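Local coordinates for protein phenol hydroxylase component phL (Pseudomonas stutzeri, PDB 3U52) that probably serves as the helical, non-catalytic partner subunit in the bacterial multicomponent phenol hydroxylase, which inserts oxygen into phenol, at residues D235-F238 against E239-A243; Y227-Y231 against D232-Q236; Q50-S53 against E54-L57; L206-D210 against W211-T215; R14-Y17 against G18-R22. All coordinates share one frame; numbering follows the deposited sequence.

Overall arrangement
Three of the five contacts follow helix 211-240 along its length. Contact 4 opens it with an N-cap, contact 2 widens its turns beside a bound xenon, and contact 1 closes it with a Schellman motif. The centres of contacts 4 and 2 lie 26 Å apart, whereas contacts 2 and 1 are 10 Å apart and share Asp235 and Gln236. Xenon touches contact 2 directly and comes within about 8 Å of the Asp235 side chain. Contact 3, a loop turn, approaches contact 4 to about 7 Å between nearest atoms. Contact 5, the start of helix 18-24, stands 33 Å from contact 3, centre to centre, in the N-terminal part that meets another protein chain.

Contact 1: residues D235-F238 against E239-A243; sequences DQWF and ESQGA
The six-membered ring of Trp237 carries the side chain of Gln241 on one face. Gln241 CG makes a CH-pi contact 3.6 Å from the ring centroid and 15° off the normal, and its amide lies nearly parallel to the indole, the planes 3° apart. The bend of Gln241 at chi2 turns that amide along the ring instead of away from it. Ser240 OG comes over the same face near the pyrrole part, 3.6 Å from Trp237 CD1. This hydroxyl donates to Trp237 O at 2.6 Å, in the carbonyl plane and on a lone pair, a place it reaches by sitting between its own backbone N and carbonyl carbon (chi1 77°). Phe238 O is gripped from opposite faces of its plane, by Gln241 N at 3.1 Å and by Ala243 N at 2.9 Å; Phe238 CB and Ala243 CB pack 4.1 Å apart. Leu122 and Gln118 of helix 113-122 also touch the Trp237 side chain, and Glu239 OE2 forms a salt bridge with Arg110 of the second subunit. Gly242 leaves the helix with positive phi, and the bonds Ala243 N to Phe238 O and Gly242 N to Glu239 O define the Schellman motif that ends helix 211-240.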
# COMPACT_ATOMS: atom_id res chain seq x y z
N ASP D 235 22.47 24.62 -25.03
CA ASP D 235 21.15 25.02 -24.55
C ASP D 235 21.03 26.57 -24.45
O ASP D 235 20.04 27.16 -24.90
CB ASP D 235 20.83 24.33 -23.23
CG ASP D 235 19.44 24.70 -22.67
OD1 ASP D 235 18.44 24.25 -23.24
OD2 ASP D 235 19.38 25.41 -21.65
N GLN D 236 22.03 27.21 -23.88
CA GLN D 236 22.07 28.69 -23.90
C GLN D 236 22.03 29.26 -25.32
O GLN D 236 21.31 30.22 -25.60
CB GLN D 236 23.35 29.20 -23.22
CG GLN D 236 23.45 28.82 -21.76
CD GLN D 236 24.66 29.47 -21.08
OE1 GLN D 236 24.97 30.64 -21.34
NE2 GLN D 236 25.33 28.71 -20.20
N TRP D 237 22.84 28.69 -26.21
CA TRP D 237 22.96 29.18 -27.58
C TRP D 237 21.67 29.02 -28.39
O TRP D 237 21.38 29.86 -29.27
CB TRP D 237 24.14 28.47 -28.24
CG TRP D 237 24.29 28.67 -29.71
CD1 TRP D 237 24.94 29.69 -30.35
CD2 TRP D 237 23.81 27.79 -30.73
NE1 TRP D 237 24.88 29.51 -31.72
CE2 TRP D 237 24.19 28.35 -31.98
CE3 TRP D 237 23.08 26.60 -30.71
CZ2 TRP D 237 23.87 27.75 -33.20
CZ3 TRP D 237 22.77 26.00 -31.93
CH2 TRP D 237 23.16 26.58 -33.16
N PHE D 238 20.87 27.98 -28.09
CA PHE D 238 19.54 27.81 -28.76
C PHE D 238 18.66 29.07 -28.67
O PHE D 238 17.85 29.35 -29.56
CB PHE D 238 18.78 26.59 -28.21
CG PHE D 238 19.29 25.28 -28.71
CD1 PHE D 238 19.25 24.16 -27.90
CD2 PHE D 238 19.84 25.16 -29.98
CE1 PHE D 238 19.75 22.94 -28.40
CE2 PHE D 238 20.33 23.95 -30.46
CZ PHE D 238 20.28 22.85 -29.68
N GLU D 239 18.83 29.83 -27.59
CA GLU D 239 18.06 31.06 -27.38
C GLU D 239 18.33 32.11 -28.48
O GLU D 239 17.39 32.70 -29.03
CB GLU D 239 18.33 31.59 -25.96
CG GLU D 239 17.98 33.04 -25.71
CD GLU D 239 18.17 33.42 -24.24
OE1 GLU D 239 19.22 34.01 -23.87
OE2 GLU D 239 17.26 33.10 -23.44
N SER D 240 19.62 32.31 -28.78
CA SER D 240 20.10 33.15 -29.88
C SER D 240 19.61 32.68 -31.27
O SER D 240 19.60 33.46 -32.23
CB SER D 240 21.63 33.22 -29.83
OG SER D 240 22.26 32.04 -30.34
N GLN D 241 19.19 31.42 -31.38
CA GLN D 241 18.71 30.86 -32.66
C GLN D 241 17.19 30.84 -32.77
O GLN D 241 16.64 30.40 -33.78
CB GLN D 241 19.21 29.41 -32.82
CG GLN D 241 20.70 29.30 -32.90
CD GLN D 241 21.28 30.17 -33.99
OE1 GLN D 241 21.92 31.17 -33.70
NE2 GLN D 241 21.02 29.82 -35.24
N GLY D 242 16.50 31.31 -31.73
CA GLY D 242 15.05 31.28 -31.72
C GLY D 242 14.43 29.96 -31.27
O GLY D 242 13.22 29.77 -31.43
N ALA D 243 15.24 29.06 -30.71
CA ALA D 243 14.79 27.70 -30.38
C ALA D 243 14.67 27.46 -28.87
O ALA D 243 14.68 26.32 -28.41
CB ALA D 243 15.72 26.69 -31.01

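Contact 2: residues Y227-Y231 against D232-Q236; sequences YPLVY and DKMDQ. With XE (xenon), chain B.
Tyr227 and Asp232 face a bound xenon from successive turns of one helix. Tyr227 O and the atom Asp232 OD1 each lie 3.6 Å from XE, and Tyr257 is the third residue of the pocket. The Asp232 carboxylate reaches the gas atom because CG stands beside the backbone N (chi1 -83°). Its CB meanwhile rests 3.1 Å from Pro228 O. That carbonyl takes two backbone donors: Asp232 N comes from above its plane, whereas Lys233 N, at 3.0 Å, makes a straighter bond (167°). Met234 N reaches Leu229 O at 2.7 Å in the same five-residue spacing, so the helix runs here in wider pi-type turns. Further out, the Met234 chain bends at chi3 and sets CE against two side chains of the preceding turn, 4.1 Å from Leu229 CG and 4.0 Å from Val230 CG2. The Tyr227 hydroxyl is bonded to Glu130, and its ring meets that of Tyr257 with nearly parallel planes. Leu229, Val230 and Met234 pack on helix 276-302, Tyr227 and Tyr231 on helix 147-175, and Pro228, Tyr231 and Asp232 on helix 251-274, which sets this part of helix 211-240 among three other helices.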
# COMPACT_ATOMS: atom_id res chain seq x y z
N TYR D 227 27.33 16.03 -22.14
CA TYR D 227 26.17 16.58 -21.45
C TYR D 227 26.34 18.07 -21.14
O TYR D 227 25.45 18.82 -21.46
CB TYR D 227 25.81 15.71 -20.23
CG TYR D 227 24.86 14.63 -20.64
CD1 TYR D 227 25.32 13.51 -21.29
CD2 TYR D 227 23.47 14.79 -20.46
CE1 TYR D 227 24.45 12.52 -21.72
CE2 TYR D 227 22.57 13.81 -20.89
CZ TYR D 227 23.08 12.70 -21.52
OH TYR D 227 22.21 11.73 -21.92
N PRO D 228 27.47 18.49 -20.52
CA PRO D 228 27.64 19.96 -20.38
C PRO D 228 27.63 20.71 -21.71
O PRO D 228 26.95 21.73 -21.81
CB PRO D 228 28.99 20.10 -19.66
CG PRO D 228 29.14 18.72 -18.87
CD PRO D 228 28.60 17.74 -19.90
N LEU D 229 28.32 20.21 -22.73
CA LEU D 229 28.36 20.91 -24.02
C LEU D 229 26.97 21.09 -24.58
O LEU D 229 26.59 22.18 -24.99
CB LEU D 229 29.24 20.18 -25.05
CG LEU D 229 29.32 20.79 -26.46
CD1 LEU D 229 29.96 22.18 -26.44
CD2 LEU D 229 30.10 19.85 -27.37
N VAL D 230 26.22 20.00 -24.61
CA VAL D 230 24.90 20.00 -25.25
C VAL D 230 23.77 20.65 -24.40
O VAL D 230 23.04 21.54 -24.88
CB VAL D 230 24.50 18.59 -25.73
CG1 VAL D 230 23.10 18.63 -26.38
CG2 VAL D 230 25.52 18.06 -26.73
N TYR D 231 23.62 20.20 -23.15
CA TYR D 231 22.44 20.61 -22.37
C TYR D 231 22.68 21.82 -21.50
O TYR D 231 21.73 22.31 -20.88
CB TYR D 231 21.85 19.43 -21.58
CG TYR D 231 21.48 18.28 -22.49
CD1 TYR D 231 22.30 17.18 -22.61
CD2 TYR D 231 20.36 18.35 -23.28
CE1 TYR D 231 21.96 16.11 -23.49
CE2 TYR D 231 20.01 17.31 -24.13
CZ TYR D 231 20.82 16.21 -24.23
OH TYR D 231 20.44 15.21 -25.11
N ASP D 232 23.92 22.29 -21.44
CA ASP D 232 24.23 23.56 -20.84
C ASP D 232 24.64 24.59 -21.88
O ASP D 232 23.94 25.59 -22.06
CB ASP D 232 25.35 23.44 -19.84
CG ASP D 232 24.87 22.99 -18.47
OD1 ASP D 232 23.63 22.89 -18.25
OD2 ASP D 232 25.75 22.72 -17.60
N LYS D 233 25.76 24.35 -22.56
CA LYS D 233 26.31 25.36 -23.47
C LYS D 233 25.51 25.53 -24.76
O LYS D 233 25.08 26.65 -25.07
CB LYS D 233 27.82 25.15 -23.69
CG LYS D 233 28.52 25.43 -22.37
CD LYS D 233 29.94 24.99 -22.37
CE LYS D 233 30.42 24.54 -20.98
NZ LYS D 233 30.42 25.64 -19.97
N MET D 234 25.24 24.45 -25.49
CA MET D 234 24.34 24.54 -26.63
C MET D 234 22.96 25.05 -26.20
O MET D 234 22.35 25.86 -26.93
CB MET D 234 24.22 23.19 -27.31
CG MET D 234 24.05 23.26 -28.79
SD MET D 234 24.47 21.66 -29.60
CE MET D 234 26.11 21.39 -28.93
N ASP D 235 22.47 24.62 -25.03
CA ASP D 235 21.15 25.02 -24.55
C ASP D 235 21.03 26.57 -24.45
O ASP D 235 20.04 27.16 -24.90
CB ASP D 235 20.83 24.33 -23.23
CG ASP D 235 19.44 24.70 -22.67
OD1 ASP D 235 18.44 24.25 -23.24
OD2 ASP D 235 19.38 25.41 -21.65
N GLN D 236 22.03 27.21 -23.88
CA GLN D 236 22.07 28.69 -23.90
C GLN D 236 22.03 29.26 -25.32
O GLN D 236 21.31 30.22 -25.60
CB GLN D 236 23.35 29.20 -23.22
CG GLN D 236 23.45 28.82 -21.76
CD GLN D 236 24.66 29.47 -21.08
OE1 GLN D 236 24.97 30.64 -21.34
NE2 GLN D 236 25.33 28.71 -20.20
XE XE B . 24.24 19.31 -18.09

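Contact 3: residues Q50-S53 against E54-L57; sequences QWDS and EHTL
Glu54 N donates to Asp52 OD1 at 3.0 Å in a nearly straight bond (162°), meeting the carboxylate from above its plane. This bond from the residue two places on closes an Asx turn. The Glu54 side chain folds back at chi2 toward Ser53, whose OG makes a weak hydrogen bond to Glu54 OE2. His55 comes next, and its backbone N adds a second, weak bond to Asp52 OD1. Its imidazole presents an edge to the same carboxylate: His55 CD2 lies 3.2 Å from Asp52 OD2, with the two planes turned 73° apart. Asp52 CG, anti to its own backbone N (chi1 -168°), points the carboxylate into the turn. Both sides of the pair have outside partners, since Asp52 OD2 forms a salt bridge with Arg62 and His55 ND1 is bonded to Thr61 OG1. One water ties the backbone across, donating to Asp52 O at 2.5 Å and to His55 O at 2.8 Å. At Thr56 the hydroxyl turns forward to donate to Leu57 O at 2.8 Å, while Asp59 accepts from its backbone N. Leu57 then brings CD1 to Trp51 CZ2 at 3.7 Å, the two side chains crossing at about a right angle. Trp51 NE1 is bonded to the backbone of another protein's chain, and its ring takes part in a cation-pi contact with a basic residue there. The turn thus lies at a subunit interface, in the long loop that joins helix 31-36 to helix 81-105.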
# COMPACT_ATOMS: atom_id res chain seq x y z
N GLN D 50 30.28 -21.09 -23.53
CA GLN D 50 30.55 -21.43 -24.95
C GLN D 50 31.01 -20.21 -25.76
O GLN D 50 31.48 -20.32 -26.90
CB GLN D 50 29.30 -22.09 -25.57
CG GLN D 50 29.02 -23.42 -24.87
CD GLN D 50 27.64 -24.00 -25.08
OE1 GLN D 50 27.17 -24.18 -26.21
NE2 GLN D 50 26.99 -24.33 -23.99
N TRP D 51 30.87 -19.02 -25.17
CA TRP D 51 31.06 -17.75 -25.89
C TRP D 51 32.30 -16.96 -25.40
O TRP D 51 32.53 -15.86 -25.86
CB TRP D 51 29.76 -16.88 -25.86
CG TRP D 51 29.07 -16.95 -24.49
CD1 TRP D 51 28.05 -17.77 -24.14
CD2 TRP D 51 29.42 -16.23 -23.32
NE1 TRP D 51 27.75 -17.62 -22.81
CE2 TRP D 51 28.57 -16.66 -22.29
CE3 TRP D 51 30.39 -15.25 -23.04
CZ2 TRP D 51 28.64 -16.15 -20.97
CZ3 TRP D 51 30.48 -14.76 -21.71
CH2 TRP D 51 29.60 -15.21 -20.71
N ASP D 52 33.11 -17.53 -24.51
CA ASP D 52 34.31 -16.87 -23.96
C ASP D 52 35.36 -17.93 -23.60
O ASP D 52 35.09 -18.77 -22.75
CB ASP D 52 33.94 -16.13 -22.66
CG ASP D 52 35.02 -15.18 -22.16
OD1 ASP D 52 36.22 -15.33 -22.50
OD2 ASP D 52 34.65 -14.26 -21.40
N SER D 53 36.56 -17.86 -24.18
CA SER D 53 37.62 -18.86 -23.85
C SER D 53 38.40 -18.65 -22.54
O SER D 53 39.06 -19.57 -22.05
CB SER D 53 38.61 -19.04 -25.02
OG SER D 53 39.04 -17.80 -25.53
N GLU D 54 38.26 -17.47 -21.95
CA GLU D 54 39.20 -16.92 -21.00
C GLU D 54 38.61 -16.75 -19.60
O GLU D 54 39.35 -16.71 -18.64
CB GLU D 54 39.68 -15.54 -21.46
CG GLU D 54 40.30 -15.48 -22.85
CD GLU D 54 41.65 -16.19 -22.94
OE1 GLU D 54 42.65 -15.61 -22.43
OE2 GLU D 54 41.72 -17.30 -23.54
N HIS D 55 37.29 -16.61 -19.48
CA HIS D 55 36.73 -16.30 -18.18
C HIS D 55 35.57 -17.21 -17.87
O HIS D 55 34.92 -17.76 -18.79
CB HIS D 55 36.25 -14.84 -18.10
CG HIS D 55 37.18 -13.83 -18.67
ND1 HIS D 55 38.16 -13.21 -17.92
CD2 HIS D 55 37.24 -13.26 -19.90
CE1 HIS D 55 38.80 -12.34 -18.68
NE2 HIS D 55 38.27 -12.36 -19.88
N THR D 56 35.32 -17.43 -16.58
CA THR D 56 34.17 -18.20 -16.15
C THR D 56 32.90 -17.31 -16.22
O THR D 56 32.97 -16.17 -16.59
CB THR D 56 34.32 -18.75 -14.71
OG1 THR D 56 34.37 -17.64 -13.78
CG2 THR D 56 35.61 -19.59 -14.59
N LEU D 57 31.76 -17.87 -15.88
CA LEU D 57 30.57 -17.07 -15.64
C LEU D 57 30.93 -16.21 -14.40
O LEU D 57 31.74 -16.64 -13.57
CB LEU D 57 29.43 -18.03 -15.33
CG LEU D 57 28.32 -18.45 -16.30
CD1 LEU D 57 28.51 -18.09 -17.77
CD2 LEU D 57 27.85 -19.89 -16.03
O HOH W 1 35.80 -19.70 -20.56

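Contact 4: residues L206-D210 against W211-T215; sequences LVVDD and WFELT
The backbone passes from an extended conformation at Asp210 (psi 120°) straight into the helix that begins at Trp211, and Leu214 N closes the first turn on Asp210 O at 2.9 Å. Asp210 is the N-cap. With CG anti to its backbone N, the carboxylate swings back over the helix start, where OD1 accepts from Glu213 N at 3.1 Å in an almost straight bond (172°), met from above the carboxylate plane. Glu213 stretches its extended chain back alongside the cap and is joined to it through one water, which donates to Glu213 OE2 at 2.6 Å and accepts from Asp210 N at 3.1 Å, where a capping box would have a direct bond. Val208 packs under this arrangement, its CG1 4.0 Å from Leu214 CB and 3.9 Å from Glu213 OE2. Thr63 OG1 and Ala64 N hold the cap carboxylate from outside, and Trp289 NE1 is bonded to Glu213 OE1. Replacing Asp210 with an alanine would probably leave Glu213 N without its capping acceptor, and Thr63 OG1 and Ala64 N without the carboxylate oxygens they bond. Two acidic groups thus stand at the helix start, Asp210 OD2 and Glu213 OE2 being 5.2 Å apart; if both are ionised, the helix N-terminus and the surrounding donors would probably ease their repulsion.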
# COMPACT_ATOMS: atom_id res chain seq x y z
N LEU D 206 31.76 0.13 -28.91
CA LEU D 206 30.92 -1.05 -28.93
C LEU D 206 31.74 -2.34 -29.05
O LEU D 206 31.23 -3.45 -28.94
CB LEU D 206 29.91 -0.92 -30.07
CG LEU D 206 28.76 0.11 -29.90
CD1 LEU D 206 27.86 0.12 -31.13
CD2 LEU D 206 27.88 -0.24 -28.69
N VAL D 207 33.04 -2.17 -29.26
CA VAL D 207 33.92 -3.29 -29.50
C VAL D 207 34.91 -3.42 -28.31
O VAL D 207 35.69 -4.36 -28.23
CB VAL D 207 34.50 -2.99 -30.93
CG1 VAL D 207 35.95 -2.87 -30.94
CG2 VAL D 207 33.83 -3.87 -32.00
N VAL D 208 34.83 -2.52 -27.35
CA VAL D 208 35.69 -2.57 -26.14
C VAL D 208 35.34 -3.82 -25.33
O VAL D 208 34.16 -4.09 -25.09
CB VAL D 208 35.54 -1.26 -25.28
CG1 VAL D 208 36.21 -1.39 -23.86
CG2 VAL D 208 36.11 -0.08 -26.02
N ASP D 209 36.35 -4.58 -24.91
CA ASP D 209 36.16 -5.81 -24.10
C ASP D 209 36.11 -5.57 -22.59
O ASP D 209 35.38 -6.25 -21.87
CB ASP D 209 37.34 -6.79 -24.32
CG ASP D 209 37.29 -7.51 -25.68
OD1 ASP D 209 36.18 -7.84 -26.18
OD2 ASP D 209 38.39 -7.75 -26.24
N ASP D 210 36.98 -4.70 -22.09
CA ASP D 210 37.15 -4.49 -20.65
C ASP D 210 36.00 -3.64 -20.15
O ASP D 210 35.83 -2.49 -20.61
CB ASP D 210 38.48 -3.75 -20.38
CG ASP D 210 38.82 -3.68 -18.90
OD1 ASP D 210 37.97 -3.22 -18.10
OD2 ASP D 210 39.94 -4.12 -18.50
N TRP D 211 35.21 -4.16 -19.21
CA TRP D 211 33.97 -3.43 -18.87
C TRP D 211 34.27 -2.15 -18.10
O TRP D 211 33.56 -1.13 -18.23
CB TRP D 211 32.95 -4.32 -18.18
CG TRP D 211 33.31 -4.82 -16.79
CD1 TRP D 211 33.80 -6.06 -16.48
CD2 TRP D 211 33.17 -4.12 -15.54
NE1 TRP D 211 34.00 -6.17 -15.12
CE2 TRP D 211 33.62 -5.00 -14.52
CE3 TRP D 211 32.72 -2.85 -15.18
CZ2 TRP D 211 33.59 -4.66 -13.14
CZ3 TRP D 211 32.70 -2.50 -13.80
CH2 TRP D 211 33.15 -3.40 -12.82
N PHE D 212 35.30 -2.16 -17.26
CA PHE D 212 35.62 -0.91 -16.58
C PHE D 212 36.18 0.16 -17.52
O PHE D 212 35.79 1.33 -17.43
CB PHE D 212 36.49 -1.06 -15.33
CG PHE D 212 36.30 0.08 -14.37
CD1 PHE D 212 35.35 -0.01 -13.35
CD2 PHE D 212 36.99 1.31 -14.55
CE1 PHE D 212 35.13 1.08 -12.47
CE2 PHE D 212 36.78 2.40 -13.69
CZ PHE D 212 35.85 2.28 -12.62
N GLU D 213 37.04 -0.26 -18.45
CA GLU D 213 37.45 0.64 -19.53
C GLU D 213 36.19 1.23 -20.18
O GLU D 213 36.08 2.44 -20.36
CB GLU D 213 38.31 -0.08 -20.59
CG GLU D 213 38.89 0.87 -21.65
CD GLU D 213 39.64 0.17 -22.78
OE1 GLU D 213 40.00 0.89 -23.75
OE2 GLU D 213 39.90 -1.06 -22.69
N LEU D 214 35.22 0.36 -20.49
CA LEU D 214 33.97 0.79 -21.10
C LEU D 214 33.16 1.77 -20.24
O LEU D 214 32.69 2.79 -20.76
CB LEU D 214 33.10 -0.41 -21.49
CG LEU D 214 31.95 -0.13 -22.45
CD1 LEU D 214 32.32 0.66 -23.68
CD2 LEU D 214 31.28 -1.43 -22.79
N THR D 215 32.99 1.49 -18.94
CA THR D 215 32.21 2.43 -18.11
C THR D 215 32.89 3.82 -18.02
O THR D 215 32.22 4.86 -18.09
CB THR D 215 31.83 1.86 -16.71
OG1 THR D 215 30.78 2.65 -16.17
CG2 THR D 215 32.96 1.92 -15.72
O HOH W 2 39.37 -3.46 -23.61

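Contact 5: residues R14-Y17 against G18-R22; sequences RHTY and GHIAR
Tyr17 leans its CB against the imidazole of His19, 3.5 Å from CE1, while the two side chains run side by side in the same direction. Tyr17 is the N-cap residue of helix 18-24. The two rings are almost parallel, at 7°, but so far slid apart, with centroids 5.7 Å from each other, that they barely overlap. His19 turns back toward the cap because CG sits between its backbone N and carbonyl carbon (chi1 56°). On another side of the turn Thr16 crosses Ile20 at about a right angle. Its OG1 meets Ile20 CB and CG2, each at 3.5 Å, and is bonded to Glu34 OE2, while its CG2 lies 4.1 Å from Ala21 CB. With a glycine in place of Thr16, Glu34 is likely to lose a bonding partner and the Ile20 and Ala21 side chains a packing surface. The cap also faces another protein's chain: Tyr17 OH is hydrogen-bonded to the backbone of that chain, and Arg22 NH2 forms a salt bridge with an acidic side chain of the same neighbouring protein. The first turn is closed by Ala21 N, which donates to Tyr17 O at 2.9 Å, nearly along the C=O axis.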
# COMPACT_ATOMS: atom_id res chain seq x y z
N ARG D 14 16.57 -13.12 14.82
CA ARG D 14 17.77 -12.46 14.29
C ARG D 14 17.32 -11.22 13.58
O ARG D 14 16.13 -11.04 13.41
CB ARG D 14 18.57 -13.37 13.36
CG ARG D 14 18.02 -13.64 11.97
CD ARG D 14 18.64 -14.97 11.42
NE ARG D 14 17.48 -15.80 11.42
CZ ARG D 14 17.36 -17.05 11.80
NH1 ARG D 14 18.39 -17.79 12.17
NH2 ARG D 14 16.15 -17.55 11.74
N HIS D 15 18.24 -10.36 13.17
CA HIS D 15 17.84 -9.08 12.58
C HIS D 15 17.89 -8.94 11.07
O HIS D 15 17.22 -8.06 10.52
CB HIS D 15 18.76 -8.00 13.13
CG HIS D 15 18.43 -7.62 14.53
ND1 HIS D 15 19.35 -7.70 15.55
CD2 HIS D 15 17.28 -7.18 15.09
CE1 HIS D 15 18.78 -7.32 16.68
NE2 HIS D 15 17.53 -7.00 16.43
N THR D 16 18.76 -9.70 10.41
CA THR D 16 18.89 -9.62 8.95
C THR D 16 19.52 -10.94 8.46
O THR D 16 19.64 -11.90 9.26
CB THR D 16 19.71 -8.37 8.50
OG1 THR D 16 19.69 -8.29 7.07
CG2 THR D 16 21.16 -8.48 8.99
N TYR D 17 19.83 -11.00 7.16
CA TYR D 17 20.46 -12.19 6.56
C TYR D 17 21.93 -12.33 6.96
O TYR D 17 22.60 -11.35 7.26
CB TYR D 17 20.33 -12.15 5.03
CG TYR D 17 18.93 -12.14 4.52
CD1 TYR D 17 18.38 -10.97 3.97
CD2 TYR D 17 18.13 -13.27 4.58
CE1 TYR D 17 17.08 -10.93 3.48
CE2 TYR D 17 16.80 -13.26 4.08
CZ TYR D 17 16.30 -12.07 3.54
OH TYR D 17 15.04 -12.03 3.04
N GLY D 18 22.45 -13.56 6.96
CA GLY D 18 23.85 -13.77 7.37
C GLY D 18 24.87 -12.97 6.57
O GLY D 18 25.82 -12.40 7.13
N HIS D 19 24.71 -12.96 5.25
CA HIS D 19 25.62 -12.22 4.39
C HIS D 19 25.60 -10.71 4.66
O HIS D 19 26.66 -10.05 4.61
CB HIS D 19 25.41 -12.57 2.90
CG HIS D 19 24.02 -12.34 2.42
ND1 HIS D 19 23.02 -13.29 2.52
CD2 HIS D 19 23.47 -11.27 1.81
CE1 HIS D 19 21.91 -12.81 2.00
NE2 HIS D 19 22.16 -11.58 1.56
N ILE D 20 24.43 -10.19 5.00
CA ILE D 20 24.29 -8.78 5.44
C ILE D 20 24.97 -8.57 6.82
O ILE D 20 25.68 -7.62 7.01
CB ILE D 20 22.78 -8.26 5.38
CG1 ILE D 20 22.16 -8.45 3.99
CG2 ILE D 20 22.64 -6.77 5.86
CD1 ILE D 20 22.94 -7.72 2.85
N ALA D 21 24.77 -9.49 7.74
CA ALA D 21 25.29 -9.32 9.09
C ALA D 21 26.80 -9.43 9.12
O ALA D 21 27.46 -8.73 9.90
CB ALA D 21 24.68 -10.36 10.00
N ARG D 22 27.35 -10.31 8.27
CA ARG D 22 28.81 -10.37 8.06
C ARG D 22 29.42 -9.05 7.62
O ARG D 22 30.48 -8.66 8.10
CB ARG D 22 29.18 -11.44 7.05
CG ARG D 22 29.58 -12.70 7.65
CD ARG D 22 29.66 -13.75 6.56
NE ARG D 22 28.62 -14.69 6.83
CZ ARG D 22 27.75 -15.21 5.98
NH1 ARG D 22 27.72 -14.96 4.67
NH2 ARG D 22 26.91 -16.03 6.51